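Local coordinates for intracellular protein transport protein USO1 (Saccharomyces cerevisiae S288c, PDB 6LSU), which is required for protein transport from the endoplasmic reticulum to the Golgi, acting as a membrane tether whose globular head is the part in this chain, at residues A[361-366]-A[428-433]; A[328-333]-A[369-374]; A[596-601]-A[641-646]; A[542-547]-A[556-561]. All blocks are in the same frame, centred on the assembly; numbering follows the deposited sequence.

Contact 1 (A[361-366]-A[428-433])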
# COMPACT_ATOMS: atom_id res chain seq x y z
N THR A 361 -5.47 1.33 -5.76
CA THR A 361 -6.41 2.42 -5.46
C THR A 361 -7.71 2.12 -6.26
O THR A 361 -8.84 2.03 -5.62
CB THR A 361 -5.78 3.79 -5.72
OG1 THR A 361 -4.60 3.97 -4.93
CG2 THR A 361 -6.80 4.89 -5.47
N ALA A 362 -7.63 1.93 -7.58
CA ALA A 362 -8.84 1.59 -8.37
C ALA A 362 -9.50 0.36 -7.76
O ALA A 362 -10.71 0.28 -7.81
CB ALA A 362 -8.54 1.36 -9.85
N ALA A 363 -8.74 -0.57 -7.21
CA ALA A 363 -9.35 -1.83 -6.70
C ALA A 363 -10.20 -1.47 -5.47
O ALA A 363 -11.26 -2.01 -5.29
CB ALA A 363 -8.28 -2.89 -6.44
N ASN A 364 -9.69 -0.62 -4.60
CA ASN A 364 -10.46 -0.15 -3.42
C ASN A 364 -11.72 0.63 -3.85
O ASN A 364 -12.79 0.41 -3.31
CB ASN A 364 -9.58 0.73 -2.57
CG ASN A 364 -8.63 -0.08 -1.73
OD1 ASN A 364 -9.00 -1.13 -1.18
ND2 ASN A 364 -7.43 0.48 -1.58
N MET A 365 -11.62 1.41 -4.90
CA MET A 365 -12.75 2.18 -5.47
C MET A 365 -13.92 1.30 -5.96
O MET A 365 -15.08 1.79 -5.90
CB MET A 365 -12.25 3.05 -6.62
CG MET A 365 -11.20 4.08 -6.13
SD MET A 365 -11.16 5.40 -7.31
CE MET A 365 -9.48 5.33 -7.88
N VAL A 366 -13.69 0.06 -6.44
CA VAL A 366 -14.75 -0.72 -7.15
C VAL A 366 -15.10 -2.00 -6.41
O VAL A 366 -16.15 -2.58 -6.67
CB VAL A 366 -14.37 -1.04 -8.59
CG1 VAL A 366 -13.95 0.18 -9.35
CG2 VAL A 366 -13.28 -2.08 -8.66
N SER A 428 -4.17 -8.41 -11.06
CA SER A 428 -4.92 -9.58 -10.56
C SER A 428 -5.88 -9.11 -9.44
O SER A 428 -7.00 -9.49 -9.45
CB SER A 428 -3.97 -10.65 -10.07
OG SER A 428 -4.61 -11.59 -9.23
N ARG A 429 -5.42 -8.30 -8.53
CA ARG A 429 -6.23 -7.79 -7.40
C ARG A 429 -7.35 -6.86 -7.90
O ARG A 429 -8.45 -6.94 -7.33
CB ARG A 429 -5.31 -7.09 -6.40
CG ARG A 429 -4.29 -8.03 -5.79
CD ARG A 429 -4.72 -8.66 -4.49
NE ARG A 429 -4.82 -7.54 -3.58
CZ ARG A 429 -3.86 -7.12 -2.75
NH1 ARG A 429 -2.72 -7.80 -2.64
NH2 ARG A 429 -4.07 -6.05 -2.01
N LEU A 430 -7.11 -6.07 -8.95
CA LEU A 430 -8.13 -5.14 -9.50
C LEU A 430 -9.22 -5.95 -10.17
O LEU A 430 -10.40 -5.70 -9.85
CB LEU A 430 -7.48 -4.14 -10.48
CG LEU A 430 -8.44 -3.21 -11.19
CD1 LEU A 430 -9.44 -2.56 -10.25
CD2 LEU A 430 -7.68 -2.16 -11.95
N LEU A 431 -8.83 -6.94 -10.98
CA LEU A 431 -9.77 -7.90 -11.61
C LEU A 431 -10.60 -8.55 -10.52
O LEU A 431 -11.84 -8.82 -10.77
CB LEU A 431 -8.98 -8.96 -12.40
CG LEU A 431 -8.62 -8.56 -13.83
CD1 LEU A 431 -7.56 -9.48 -14.38
CD2 LEU A 431 -9.85 -8.58 -14.72
N LYS A 432 -10.00 -8.94 -9.41
CA LYS A 432 -10.80 -9.66 -8.38
C LYS A 432 -11.76 -8.65 -7.73
O LYS A 432 -12.82 -9.05 -7.30
CB LYS A 432 -9.87 -10.34 -7.39
CG LYS A 432 -9.06 -11.48 -7.97
CD LYS A 432 -8.34 -12.20 -6.86
CE LYS A 432 -7.18 -13.02 -7.32
NZ LYS A 432 -6.55 -13.61 -6.12
N ALA A 433 -11.38 -7.37 -7.64
CA ALA A 433 -12.19 -6.30 -7.04
C ALA A 433 -13.39 -6.07 -7.98
O ALA A 433 -14.61 -6.00 -7.56
CB ALA A 433 -11.36 -5.05 -6.88
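L430 lays its CD1 methyl over one face of the flat peptide that joins A362 to A363, and this backbone plane, rather than any ring or side-chain amide, is the planar group on which the contact turns. CD1 lies 3.6 Å from A363 CA and 3.8 Å from A362 C, while at the rim of the patch the A362 methyl approaches the same branch, CB to L430 CD1 4.0 Å. The reach follows from a leucine whose CG stands anti to the backbone N (chi1 175°), which carries the branched end across to the neighbouring helix. One turn further on, the methyl of A433 rests against the carbonyl oxygen of A363 and meets A363 CB at 3.8 Å, alanine against alanine. V366 completes the row: its CG2 touches A433 CB at 4.0 Å and comes within 4.2 Å of L430 CD1. Small residues at these points let two nearly parallel helices, 10° apart, approach to 8.4 Å between axes. Segment 361-366 lies in ARM 6 and segment 428-433 in ARM 7, so this is the side-by-side stacking of successive repeats that builds an armadillo-type alpha-solenoid. Neighbouring helices continue the apolar layer, with L408 against L430, and V341 and L342 against A362. The charged R429 turns its guanidinium out of the seam to a salt bridge with D684. The chemistry is therefore that of shape rather than charge: methyl groups and backbone surfaces fit together, and no hydrogen bond between the two segments fixes their register.

Contact 2 (A[328-333]-A[369-374])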
# COMPACT_ATOMS: atom_id res chain seq x y z
N HIS A 328 -18.76 6.52 -0.13
CA HIS A 328 -17.48 7.09 -0.62
C HIS A 328 -17.21 6.59 -2.04
O HIS A 328 -16.91 7.44 -2.90
CB HIS A 328 -16.33 6.73 0.31
CG HIS A 328 -16.42 7.41 1.63
ND1 HIS A 328 -15.90 6.86 2.79
CD2 HIS A 328 -17.06 8.54 2.01
CE1 HIS A 328 -16.18 7.64 3.81
NE2 HIS A 328 -16.88 8.67 3.36
N GLN A 329 -17.31 5.25 -2.27
CA GLN A 329 -17.07 4.62 -3.58
C GLN A 329 -17.93 5.36 -4.61
O GLN A 329 -17.36 5.91 -5.61
CB GLN A 329 -17.34 3.12 -3.56
CG GLN A 329 -16.18 2.26 -3.07
CD GLN A 329 -16.62 0.83 -2.90
OE1 GLN A 329 -17.78 0.57 -2.55
NE2 GLN A 329 -15.73 -0.10 -3.26
N ASN A 330 -19.25 5.40 -4.34
CA ASN A 330 -20.30 6.06 -5.16
C ASN A 330 -19.94 7.53 -5.38
O ASN A 330 -19.95 7.96 -6.53
CB ASN A 330 -21.67 5.91 -4.50
CG ASN A 330 -22.23 4.51 -4.55
OD1 ASN A 330 -21.79 3.68 -5.33
ND2 ASN A 330 -23.26 4.25 -3.75
N ALA A 331 -19.56 8.25 -4.32
CA ALA A 331 -19.05 9.63 -4.41
C ALA A 331 -17.88 9.70 -5.40
O ALA A 331 -17.90 10.55 -6.32
CB ALA A 331 -18.68 10.15 -3.04
N LEU A 332 -16.87 8.83 -5.25
CA LEU A 332 -15.65 8.90 -6.13
C LEU A 332 -16.02 8.60 -7.59
O LEU A 332 -15.29 9.09 -8.50
CB LEU A 332 -14.59 7.93 -5.62
CG LEU A 332 -13.91 8.35 -4.33
CD1 LEU A 332 -13.30 7.14 -3.65
CD2 LEU A 332 -12.87 9.42 -4.59
N LEU A 333 -17.07 7.80 -7.80
CA LEU A 333 -17.50 7.37 -9.15
C LEU A 333 -18.19 8.55 -9.85
O LEU A 333 -18.02 8.67 -11.08
CB LEU A 333 -18.41 6.16 -9.05
CG LEU A 333 -17.74 4.83 -9.35
CD1 LEU A 333 -18.81 3.77 -9.46
CD2 LEU A 333 -16.93 4.87 -10.63
N ASN A 369 -19.11 -3.34 -5.37
CA ASN A 369 -20.03 -2.21 -5.62
C ASN A 369 -20.52 -2.44 -7.04
O ASN A 369 -19.72 -2.06 -7.94
CB ASN A 369 -19.27 -0.91 -5.46
CG ASN A 369 -20.11 0.34 -5.59
OD1 ASN A 369 -20.91 0.49 -6.53
ND2 ASN A 369 -19.88 1.27 -4.68
N GLU A 370 -21.67 -3.13 -7.21
CA GLU A 370 -22.31 -3.33 -8.53
C GLU A 370 -22.08 -2.08 -9.40
O GLU A 370 -21.58 -2.17 -10.52
CB GLU A 370 -23.81 -3.56 -8.34
CG GLU A 370 -24.27 -5.00 -8.28
CD GLU A 370 -25.63 -5.21 -8.95
OE1 GLU A 370 -26.49 -5.95 -8.38
OE2 GLU A 370 -25.83 -4.59 -10.02
N HIS A 371 -22.48 -0.91 -8.91
CA HIS A 371 -22.50 0.35 -9.68
C HIS A 371 -21.06 0.67 -10.16
O HIS A 371 -20.86 1.01 -11.37
CB HIS A 371 -23.08 1.51 -8.84
CG HIS A 371 -23.05 2.77 -9.63
ND1 HIS A 371 -22.43 3.89 -9.21
CD2 HIS A 371 -23.39 2.98 -10.89
CE1 HIS A 371 -22.42 4.76 -10.19
NE2 HIS A 371 -23.00 4.23 -11.22
N ALA A 372 -20.08 0.58 -9.25
CA ALA A 372 -18.64 0.75 -9.59
C ALA A 372 -18.19 -0.32 -10.60
O ALA A 372 -17.68 0.06 -11.66
CB ALA A 372 -17.77 0.81 -8.35
N GLN A 373 -18.50 -1.57 -10.37
CA GLN A 373 -18.18 -2.70 -11.28
C GLN A 373 -18.88 -2.56 -12.65
O GLN A 373 -18.21 -2.78 -13.72
CB GLN A 373 -18.57 -4.01 -10.61
CG GLN A 373 -17.72 -4.25 -9.37
CD GLN A 373 -18.30 -5.30 -8.46
OE1 GLN A 373 -19.46 -5.65 -8.57
NE2 GLN A 373 -17.46 -5.86 -7.61
N LEU A 374 -20.19 -2.27 -12.66
CA LEU A 374 -20.87 -2.12 -13.97
C LEU A 374 -20.35 -0.86 -14.71
O LEU A 374 -20.25 -0.90 -15.91
CB LEU A 374 -22.38 -2.13 -13.75
CG LEU A 374 -22.91 -3.51 -13.38
CD1 LEU A 374 -24.34 -3.41 -12.93
CD2 LEU A 374 -22.83 -4.45 -14.56
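N369 slides its side-chain amide alongside that of Q329, the two running in opposite directions with their planes 72° apart. Its ND2 donates to two side-chain amide oxygens on helix 325-333, to Q329 OE1 at 3.1 Å in a nearly straight bond (174° at the hydrogen) and to N330 OD1 at 3.1 Å. Both acceptors lie in the N369 amide plane, whereas the nitrogen stands above the carbonyl plane of each. A trans first torsion (chi1 -176°) lets N369 also bring OD1 back over its own chain, where it accepts from A372 N at 2.8 Å. The residue is thus the N-cap of helix 370-376, and one amide serves both as cap and as bridge between ARM 6 and ARM 7 of the solenoid, whose helices here meet at a moderate angle. Q329 is held from behind, since its NE2 donates to the backbone oxygens of N364 and R367; with both ends engaged, the rotation of its amide is probably well defined. Beyond the cap, N330 OD1 lies at the edge of the H371 ring, in its plane and 3.9 Å from ND1. L333 lies next to A372, but the packing there is modelled too tightly to interpret.

Contact 3 (A[596-601]-A[641-646])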
# COMPACT_ATOMS: atom_id res chain seq x y z
N ALA A 596 -16.60 -33.20 -11.70
CA ALA A 596 -15.20 -32.91 -12.08
C ALA A 596 -14.36 -34.15 -11.80
O ALA A 596 -13.42 -34.38 -12.59
CB ALA A 596 -14.66 -31.69 -11.36
N THR A 597 -14.67 -34.90 -10.73
CA THR A 597 -13.93 -36.13 -10.36
C THR A 597 -14.19 -37.19 -11.45
O THR A 597 -13.24 -37.85 -11.88
CB THR A 597 -14.29 -36.62 -8.96
OG1 THR A 597 -13.75 -35.73 -7.98
CG2 THR A 597 -13.71 -37.99 -8.66
N ASN A 598 -15.42 -37.30 -11.94
CA ASN A 598 -15.79 -38.26 -13.00
C ASN A 598 -15.03 -37.92 -14.29
O ASN A 598 -14.62 -38.88 -15.01
CB ASN A 598 -17.30 -38.33 -13.21
CG ASN A 598 -18.01 -38.99 -12.05
OD1 ASN A 598 -17.38 -39.37 -11.06
ND2 ASN A 598 -19.32 -39.12 -12.14
N ASP A 599 -14.83 -36.64 -14.58
CA ASP A 599 -14.16 -36.24 -15.84
C ASP A 599 -12.71 -36.68 -15.70
O ASP A 599 -12.15 -37.18 -16.69
CB ASP A 599 -14.31 -34.75 -16.12
CG ASP A 599 -15.64 -34.37 -16.73
OD1 ASP A 599 -16.61 -35.16 -16.60
OD2 ASP A 599 -15.70 -33.28 -17.31
N PHE A 600 -12.15 -36.53 -14.50
CA PHE A 600 -10.72 -36.86 -14.22
C PHE A 600 -10.49 -38.37 -14.36
O PHE A 600 -9.58 -38.78 -15.10
CB PHE A 600 -10.31 -36.37 -12.83
CG PHE A 600 -8.88 -36.67 -12.47
CD1 PHE A 600 -7.86 -36.19 -13.28
CD2 PHE A 600 -8.55 -37.47 -11.38
CE1 PHE A 600 -6.53 -36.43 -12.98
CE2 PHE A 600 -7.22 -37.75 -11.09
CZ PHE A 600 -6.21 -37.20 -11.87
N LEU A 601 -11.32 -39.16 -13.65
CA LEU A 601 -11.30 -40.66 -13.55
C LEU A 601 -11.61 -41.33 -14.89
O LEU A 601 -11.40 -42.51 -14.99
CB LEU A 601 -12.35 -41.11 -12.53
CG LEU A 601 -12.02 -40.78 -11.07
CD1 LEU A 601 -13.08 -41.32 -10.16
CD2 LEU A 601 -10.68 -41.29 -10.64
N LYS A 641 -19.83 -45.02 -7.26
CA LYS A 641 -20.08 -46.32 -7.92
C LYS A 641 -20.13 -46.15 -9.44
O LYS A 641 -19.64 -47.06 -10.14
CB LYS A 641 -21.45 -46.87 -7.53
CG LYS A 641 -21.50 -47.64 -6.22
CD LYS A 641 -22.91 -47.75 -5.67
CE LYS A 641 -23.97 -47.95 -6.74
NZ LYS A 641 -25.20 -48.57 -6.19
N GLU A 642 -20.73 -45.05 -9.92
CA GLU A 642 -20.96 -44.82 -11.38
C GLU A 642 -19.98 -43.77 -11.91
O GLU A 642 -20.25 -43.23 -13.01
CB GLU A 642 -22.43 -44.46 -11.66
CG GLU A 642 -23.30 -45.64 -12.12
CD GLU A 642 -23.08 -46.20 -13.53
OE1 GLU A 642 -22.02 -45.92 -14.16
OE2 GLU A 642 -23.97 -46.93 -14.00
N SER A 643 -18.85 -43.52 -11.24
CA SER A 643 -17.70 -42.80 -11.86
C SER A 643 -17.09 -43.71 -12.92
O SER A 643 -16.88 -44.89 -12.65
CB SER A 643 -16.61 -42.39 -10.89
OG SER A 643 -17.11 -41.94 -9.64
N PRO A 644 -16.67 -43.15 -14.08
CA PRO A 644 -16.09 -43.93 -15.18
C PRO A 644 -14.98 -44.91 -14.77
O PRO A 644 -14.89 -45.94 -15.36
CB PRO A 644 -15.52 -42.85 -16.10
CG PRO A 644 -16.44 -41.68 -15.89
CD PRO A 644 -16.68 -41.71 -14.39
N PHE A 645 -14.15 -44.53 -13.81
CA PHE A 645 -13.28 -45.47 -13.08
C PHE A 645 -14.00 -45.71 -11.77
O PHE A 645 -13.94 -44.87 -10.88
CB PHE A 645 -11.86 -44.90 -12.97
CG PHE A 645 -10.78 -45.88 -12.57
CD1 PHE A 645 -11.01 -46.95 -11.73
CD2 PHE A 645 -9.47 -45.65 -12.98
CE1 PHE A 645 -9.97 -47.77 -11.32
CE2 PHE A 645 -8.44 -46.47 -12.58
CZ PHE A 645 -8.68 -47.53 -11.74
N PRO A 646 -14.77 -46.82 -11.65
CA PRO A 646 -15.59 -47.07 -10.47
C PRO A 646 -14.79 -46.96 -9.19
O PRO A 646 -13.62 -47.28 -9.25
CB PRO A 646 -16.09 -48.50 -10.70
CG PRO A 646 -16.21 -48.55 -12.20
CD PRO A 646 -14.92 -47.89 -12.65
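N598 and S643 supply the polar part of the contact: S643 OG lies 2.9 Å from N598 OD1, a distance that suits a hydrogen bond, although the single hydroxyl proton has another acceptor within reach. The same hydroxyl accepts from S640 N, which ties the serine into its own loop while it faces the helix. Packing contacts flank this pair. The P644 ring crosses the N598 side chain at about a right angle, with P644 CD 3.6 Å from N598 CB, and its CG rests 3.5 Å from the backbone oxygen of N598. On the next turn L601 touches two loop residues through different atoms, CB meeting F645 CB at 3.8 Å and CD1 meeting S643 CB at 3.8 Å. Aromatic interactions lie farther out. The chi1 of F645, -165°, swings the ring away from the helix toward K604, a cation-pi partner, and into edge-to-face contact with Y650 and F653. The segment 641-646 ends at P646, the N-cap of helix 647-658. It is a link between helices, following helix 622-637 and folded back over one side of helix 594-601, the arrangement of an alpha-solenoid in which the connection leaving ARM 10 packs on a helix of that same repeat.

Contact 4 (A[542-547]-A[556-561])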
# COMPACT_ATOMS: atom_id res chain seq x y z
N THR A 542 -16.77 -24.09 -17.25
CA THR A 542 -15.32 -24.24 -17.51
C THR A 542 -15.11 -25.70 -17.90
O THR A 542 -14.38 -25.95 -18.90
CB THR A 542 -14.46 -23.86 -16.31
OG1 THR A 542 -14.69 -22.49 -15.98
CG2 THR A 542 -12.98 -24.06 -16.59
N ARG A 543 -15.80 -26.60 -17.20
CA ARG A 543 -15.77 -28.06 -17.46
C ARG A 543 -16.20 -28.33 -18.92
O ARG A 543 -15.51 -29.08 -19.64
CB ARG A 543 -16.64 -28.83 -16.46
CG ARG A 543 -16.20 -30.27 -16.27
CD ARG A 543 -16.86 -31.02 -15.12
NE ARG A 543 -18.31 -31.04 -15.23
CZ ARG A 543 -19.01 -31.64 -16.20
NH1 ARG A 543 -18.41 -32.30 -17.17
NH2 ARG A 543 -20.33 -31.55 -16.20
N ASN A 544 -17.29 -27.74 -19.37
CA ASN A 544 -17.92 -28.23 -20.64
C ASN A 544 -17.29 -27.52 -21.84
O ASN A 544 -17.84 -27.62 -22.91
CB ASN A 544 -19.45 -28.19 -20.53
CG ASN A 544 -19.91 -29.19 -19.48
OD1 ASN A 544 -19.51 -30.37 -19.51
ND2 ASN A 544 -20.70 -28.73 -18.51
N VAL A 545 -16.14 -26.89 -21.66
CA VAL A 545 -15.35 -26.34 -22.79
C VAL A 545 -14.55 -27.48 -23.42
O VAL A 545 -13.91 -28.28 -22.68
CB VAL A 545 -14.44 -25.17 -22.36
CG1 VAL A 545 -13.30 -24.96 -23.32
CG2 VAL A 545 -15.22 -23.89 -22.20
N THR A 546 -14.53 -27.50 -24.75
CA THR A 546 -13.83 -28.50 -25.60
C THR A 546 -12.72 -27.77 -26.38
O THR A 546 -12.90 -26.57 -26.66
CB THR A 546 -14.86 -29.12 -26.54
OG1 THR A 546 -15.21 -28.03 -27.40
CG2 THR A 546 -16.07 -29.69 -25.82
N THR A 547 -11.62 -28.45 -26.69
CA THR A 547 -10.44 -27.81 -27.35
C THR A 547 -9.87 -28.70 -28.46
O THR A 547 -10.42 -29.80 -28.71
CB THR A 547 -9.35 -27.49 -26.32
OG1 THR A 547 -8.69 -28.72 -25.98
CG2 THR A 547 -9.88 -26.85 -25.06
N PRO A 556 -13.37 -34.24 -30.15
CA PRO A 556 -12.69 -33.12 -29.46
C PRO A 556 -12.55 -33.37 -27.94
O PRO A 556 -13.19 -34.29 -27.44
CB PRO A 556 -13.57 -31.89 -29.75
CG PRO A 556 -14.63 -32.38 -30.73
CD PRO A 556 -14.75 -33.87 -30.46
N LEU A 557 -11.73 -32.57 -27.25
CA LEU A 557 -11.24 -32.88 -25.87
C LEU A 557 -11.68 -31.83 -24.82
O LEU A 557 -11.34 -30.62 -24.96
CB LEU A 557 -9.72 -33.04 -25.93
CG LEU A 557 -9.08 -33.81 -24.77
CD1 LEU A 557 -9.91 -35.04 -24.38
CD2 LEU A 557 -7.65 -34.21 -25.10
N LYS A 558 -12.38 -32.29 -23.78
CA LYS A 558 -12.98 -31.45 -22.70
C LYS A 558 -11.89 -30.85 -21.80
O LYS A 558 -10.74 -31.33 -21.84
CB LYS A 558 -13.86 -32.30 -21.79
CG LYS A 558 -15.35 -32.25 -22.07
CD LYS A 558 -16.13 -33.11 -21.09
CE LYS A 558 -17.56 -32.66 -20.86
NZ LYS A 558 -18.19 -32.15 -22.10
N ALA A 559 -12.24 -29.86 -20.97
CA ALA A 559 -11.27 -29.02 -20.23
C ALA A 559 -10.41 -29.90 -19.30
O ALA A 559 -9.15 -29.83 -19.36
CB ALA A 559 -11.99 -27.94 -19.46
N ILE A 560 -11.06 -30.69 -18.43
CA ILE A 560 -10.34 -31.43 -17.37
C ILE A 560 -9.38 -32.47 -17.97
O ILE A 560 -8.37 -32.77 -17.32
CB ILE A 560 -11.33 -32.12 -16.43
CG1 ILE A 560 -12.05 -31.07 -15.57
CG2 ILE A 560 -10.60 -33.17 -15.59
CD1 ILE A 560 -12.82 -31.63 -14.38
N GLN A 561 -9.69 -33.06 -19.11
CA GLN A 561 -8.80 -34.08 -19.74
C GLN A 561 -7.66 -33.35 -20.46
O GLN A 561 -6.50 -33.72 -20.28
CB GLN A 561 -9.60 -35.02 -20.65
CG GLN A 561 -9.25 -36.49 -20.43
CD GLN A 561 -9.58 -36.94 -19.03
OE1 GLN A 561 -8.70 -37.23 -18.22
NE2 GLN A 561 -10.86 -36.99 -18.72
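L557 O is approached by three groups from the facing strand. T547 N gives the firm bond, at 2.8 Å with 140° at the hydrogen, the donor tilted from the carbonyl plane. T547 OG1 stands 3.4 Å from L557 O, a weak and unsettled contact, since this hydroxyl is also hydrogen-bonded to T562 OG1; and T546 CA adds a CA-H...O contact to L557 O at 3.3 Å. In return L557 N reaches T547 O at 3.4 Å, weak though nearly straight. T547 and L557 thus form a hydrogen-bonded antiparallel pair, and T546 and K558 the adjoining non-hydrogen-bonded one, in which K558 CA also makes a CA-H...O contact to V545 O. These two-residue strands form a small beta hairpin between helix 535-543 and helix 559-568, one of the few strand pairs in a mostly helical solenoid. At its root strand 557-558 runs straight into helix 559-568, while N544 and V545 link helix 535-543 to the first strand. The methyl of A559 packs against T542 O, with W589 of helix 577-590 beside it. R543 starts out extended and then bends at chi3 (57°); its CG meets I560 CD1 at 4.1 Å, while its guanidinium has N544 CG over one face and forms salt bridges to E540 and D599. K558 runs alongside N544, pointing the same way, and its CE lies 3.3 Å from N544 OD1. R543 NH1 and K558 NZ are 4.9 Å apart, a like-charge proximity that D599, touching both side chains, could moderate.

In the fold
From the N terminus, contact 2 opens at 328-333 and contact 1 at 361-366; contact 2 then closes at 369-374, before contact 1 closes at 428-433. Their loops therefore cross, and both stitch ARM 6 to ARM 7. They also touch, A433 O of contact 1 meeting Q373 NE2 of contact 2, with centres about 12 Å apart. Farther along, contact 4 closes its short hairpin loop by 556-561, and contact 3, in series after it, joins 596-601 to the loop at 641-646. These two abut, with helix 594-601 lying against helix 559-568. Contacts 1 and 3 have centres about 38 Å apart, so the two pairs lie in separate regions of the head.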